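PDB 2OZ8: Mll7089 protein from Mesorhizobium loti, which probably binds magnesium and acts as a hydro-lyase of the mandelate racemase group in the enolase superfamily, its substrate not being established. Local coordinates for residues 63-71 with 98-106. Numbering follows the deposited sequence.
Sequences IESVFEHEV and YSLPFHEAV
The ring of Phe-102 reaches across from the 98-106 segment and meets four side chains of segment 63-71. The side chain of Phe-102 has CG anti to the carbonyl carbon (chi1 -64°), and this carries the ring in among them. Beyond CB, CG lies near Phe-67 CD1 and Val-71 CG1. CD2 touches Val-71 CG1 at 3.7 Å, and CD1 meets Phe-67 CD1. CE2 takes Val-66 CG1 at the ring edge, 3.7 Å away. CE1 approaches Ile-63 CG2. At the tip, Phe-102 CZ comes to 3.8 Å from Phe-67 N and lies close to Phe-67 CB as well. Phe-67 points its edge at the face of Phe-102 in a T-shaped stack, planes at 81°, with CD1 over the ring centre. Leu-100 CB lies over the rim of the opposite face. An alanine in place of Phe-102 would probably open a gap between Phe-67 and Leu-100 and take away the face that the Phe-67 edge packs on. Val-106 CG2 meets Phe-67 CE1 at 3.8 Å. Beyond these rings lie Leu-36 and Ile-50 of the N-terminal antiparallel sheet, consistent with the capping domain of enolase-superfamily proteins. At the other margin Val-71 CG1 makes a CH-pi contact over the Tyr-98 face. There the extended Glu-70 chain accepts Ser-99 N on the syn lone pair of OE1, 3.0 Å and nearly straight at 174°. This single bond to a carboxylate fixes the Ser-99 N-H at the helix end, while apolar and aromatic groups supply most of the contact.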
loop_
_atom_site.group_PDB
_atom_site.type_symbol
_atom_site.label_atom_id
_atom_site.label_comp_id
_atom_site.label_asym_id
_atom_site.label_seq_id
_atom_site.Cartn_x
_atom_site.Cartn_y
_atom_site.Cartn_z
ATOM N N ILE A 63 14.392 -36.608 29.659
ATOM C CA ILE A 63 15.179 -35.643 28.896
ATOM C C ILE A 63 16.209 -36.342 27.963
ATOM O O ILE A 63 16.322 -36.018 26.761
ATOM C CB ILE A 63 15.899 -34.653 29.839
ATOM C CG1 ILE A 63 14.899 -33.949 30.772
ATOM C CG2 ILE A 63 16.655 -33.605 29.039
ATOM C CD1 ILE A 63 15.518 -33.016 31.837
ATOM N N GLU A 64 16.947 -37.304 28.519
ATOM C CA GLU A 64 17.930 -38.059 27.769
ATOM C C GLU A 64 17.306 -38.858 26.608
ATOM O O GLU A 64 17.876 -38.920 25.528
ATOM C CB GLU A 64 18.767 -38.959 28.694
ATOM C CG GLU A 64 19.881 -38.220 29.382
ATOM C CD GLU A 64 20.660 -39.013 30.476
ATOM O OE1 GLU A 64 20.152 -40.018 31.038
ATOM O OE2 GLU A 64 21.829 -38.588 30.760
ATOM N N SER A 65 16.142 -39.452 26.820
ATOM C CA SER A 65 15.517 -40.256 25.788
ATOM C C SER A 65 14.956 -39.416 24.647
ATOM O O SER A 65 15.025 -39.804 23.497
ATOM C CB SER A 65 14.444 -41.143 26.397
ATOM O OG SER A 65 15.086 -42.087 27.273
ATOM N N VAL A 66 14.417 -38.256 24.965
ATOM C CA VAL A 66 13.875 -37.368 23.958
ATOM C C VAL A 66 15.030 -36.752 23.161
ATOM O O VAL A 66 15.033 -36.785 21.939
ATOM C CB VAL A 66 12.968 -36.321 24.614
ATOM C CG1 VAL A 66 12.507 -35.293 23.621
ATOM C CG2 VAL A 66 11.759 -37.030 25.264
ATOM N N PHE A 67 16.036 -36.226 23.847
ATOM C CA PHE A 67 17.209 -35.707 23.132
ATOM C C PHE A 67 17.838 -36.741 22.193
ATOM O O PHE A 67 18.074 -36.414 21.028
ATOM C CB PHE A 67 18.251 -35.145 24.098
ATOM C CG PHE A 67 19.328 -34.340 23.434
ATOM C CD1 PHE A 67 19.146 -32.979 23.171
ATOM C CD2 PHE A 67 20.554 -34.919 23.098
ATOM C CE1 PHE A 67 20.195 -32.190 22.583
ATOM C CE2 PHE A 67 21.591 -34.122 22.474
ATOM C CZ PHE A 67 21.397 -32.767 22.238
ATOM N N GLU A 68 18.084 -37.966 22.689
ATOM C CA GLU A 68 18.620 -39.072 21.867
ATOM C C GLU A 68 17.779 -39.334 20.611
ATOM O O GLU A 68 18.310 -39.507 19.536
ATOM C CB GLU A 68 18.812 -40.377 22.675
ATOM C CG GLU A 68 19.852 -41.344 22.049
ATOM C CD GLU A 68 20.488 -42.360 23.043
ATOM O OE1 GLU A 68 20.536 -43.581 22.683
ATOM O OE2 GLU A 68 20.958 -41.957 24.167
ATOM N N HIS A 69 16.459 -39.331 20.762
ATOM C CA HIS A 69 15.570 -39.613 19.657
ATOM C C HIS A 69 15.402 -38.436 18.707
ATOM O O HIS A 69 15.310 -38.625 17.496
ATOM C CB HIS A 69 14.194 -40.078 20.165
ATOM C CG HIS A 69 13.309 -40.636 19.078
ATOM N ND1 HIS A 69 12.319 -39.891 18.462
ATOM C CD2 HIS A 69 13.294 -41.854 18.476
ATOM C CE1 HIS A 69 11.717 -40.634 17.547
ATOM N NE2 HIS A 69 12.288 -41.829 17.539
ATOM N N GLU A 70 15.361 -37.222 19.232
ATOM C CA GLU A 70 14.940 -36.088 18.410
ATOM C C GLU A 70 16.060 -35.256 17.820
ATOM O O GLU A 70 15.989 -34.861 16.645
ATOM C CB GLU A 70 13.970 -35.221 19.197
ATOM C CG GLU A 70 12.727 -36.025 19.548
ATOM C CD GLU A 70 11.710 -35.296 20.364
ATOM O OE1 GLU A 70 11.823 -34.047 20.533
ATOM O OE2 GLU A 70 10.790 -35.998 20.849
ATOM N N VAL A 71 17.098 -35.001 18.623
ATOM C CA VAL A 71 18.187 -34.168 18.181
ATOM C C VAL A 71 19.499 -34.884 17.948
ATOM O O VAL A 71 20.203 -34.578 16.987
ATOM C CB VAL A 71 18.288 -32.781 18.974
ATOM C CG1 VAL A 71 17.495 -32.772 20.260
ATOM C CG2 VAL A 71 19.677 -32.280 19.130
ATOM N N TYR A 98 10.292 -29.712 18.707
ATOM C CA TYR A 98 10.844 -30.600 19.730
ATOM C C TYR A 98 9.897 -30.764 20.916
ATOM O O TYR A 98 9.113 -29.862 21.234
ATOM C CB TYR A 98 12.205 -30.108 20.225
ATOM C CG TYR A 98 13.367 -30.260 19.245
ATOM C CD1 TYR A 98 13.484 -31.375 18.419
ATOM C CD2 TYR A 98 14.390 -29.288 19.187
ATOM C CE1 TYR A 98 14.560 -31.506 17.523
ATOM C CE2 TYR A 98 15.484 -29.421 18.307
ATOM C CZ TYR A 98 15.552 -30.529 17.479
ATOM O OH TYR A 98 16.627 -30.660 16.623
ATOM N N SER A 99 9.977 -31.923 21.572
ATOM C CA SER A 99 9.119 -32.177 22.713
ATOM C C SER A 99 9.501 -31.376 23.973
ATOM O O SER A 99 8.687 -31.267 24.907
ATOM C CB SER A 99 9.098 -33.659 23.055
ATOM O OG SER A 99 8.351 -33.791 24.253
ATOM N N LEU A 100 10.743 -30.864 23.990
ATOM C CA LEU A 100 11.318 -30.106 25.090
ATOM C C LEU A 100 12.103 -28.973 24.463
ATOM O O LEU A 100 12.549 -29.105 23.330
ATOM C CB LEU A 100 12.257 -31.007 25.911
ATOM C CG LEU A 100 11.613 -31.996 26.908
ATOM C CD1 LEU A 100 12.547 -33.143 27.247
ATOM C CD2 LEU A 100 11.195 -31.277 28.176
ATOM N N PRO A 101 12.287 -27.850 25.182
ATOM C CA PRO A 101 13.035 -26.750 24.558
ATOM C C PRO A 101 14.593 -26.941 24.456
ATOM O O PRO A 101 15.350 -26.435 25.310
ATOM C CB PRO A 101 12.671 -25.551 25.435
ATOM C CG PRO A 101 12.398 -26.129 26.805
ATOM C CD PRO A 101 11.829 -27.510 26.544
ATOM N N PHE A 102 15.034 -27.606 23.383
ATOM C CA PHE A 102 16.452 -27.874 23.099
ATOM C C PHE A 102 17.166 -26.859 22.149
ATOM O O PHE A 102 18.413 -26.799 22.055
ATOM C CB PHE A 102 16.579 -29.264 22.443
ATOM C CG PHE A 102 16.149 -30.414 23.323
ATOM C CD1 PHE A 102 16.655 -30.566 24.609
ATOM C CD2 PHE A 102 15.278 -31.384 22.839
ATOM C CE1 PHE A 102 16.304 -31.651 25.384
ATOM C CE2 PHE A 102 14.927 -32.475 23.608
ATOM C CZ PHE A 102 15.425 -32.603 24.884
ATOM N N HIS A 103 16.374 -26.087 21.425
ATOM C CA HIS A 103 16.906 -25.235 20.379
ATOM C C HIS A 103 18.052 -24.311 20.893
ATOM O O HIS A 103 19.166 -24.394 20.374
ATOM C CB HIS A 103 15.741 -24.494 19.687
ATOM C CG HIS A 103 16.159 -23.597 18.587
ATOM N ND1 HIS A 103 16.546 -24.071 17.353
ATOM C CD2 HIS A 103 16.244 -22.246 18.520
ATOM C CE1 HIS A 103 16.850 -23.052 16.565
ATOM N NE2 HIS A 103 16.684 -21.931 17.251
ATOM N N GLU A 104 17.791 -23.509 21.931
ATOM C CA GLU A 104 18.801 -22.606 22.480
ATOM C C GLU A 104 20.063 -23.329 23.014
ATOM O O GLU A 104 21.173 -22.987 22.625
ATOM C CB GLU A 104 18.181 -21.695 23.557
ATOM C CG GLU A 104 19.169 -20.800 24.322
ATOM C CD GLU A 104 18.475 -19.649 25.094
ATOM O OE1 GLU A 104 17.207 -19.548 25.080
ATOM O OE2 GLU A 104 19.216 -18.826 25.721
ATOM N N ALA A 105 19.863 -24.324 23.881
ATOM C CA ALA A 105 20.929 -25.120 24.535
ATOM C C ALA A 105 21.881 -25.746 23.523
ATOM O O ALA A 105 23.121 -25.702 23.673
ATOM C CB ALA A 105 20.292 -26.234 25.424
ATOM N N VAL A 106 21.298 -26.327 22.490
ATOM C CA VAL A 106 22.092 -26.905 21.418
ATOM C C VAL A 106 22.979 -25.860 20.790
ATOM O O VAL A 106 24.155 -26.131 20.593
ATOM C CB VAL A 106 21.234 -27.648 20.339
ATOM C CG1 VAL A 106 22.117 -28.232 19.244
ATOM C CG2 VAL A 106 20.458 -28.770 20.973
#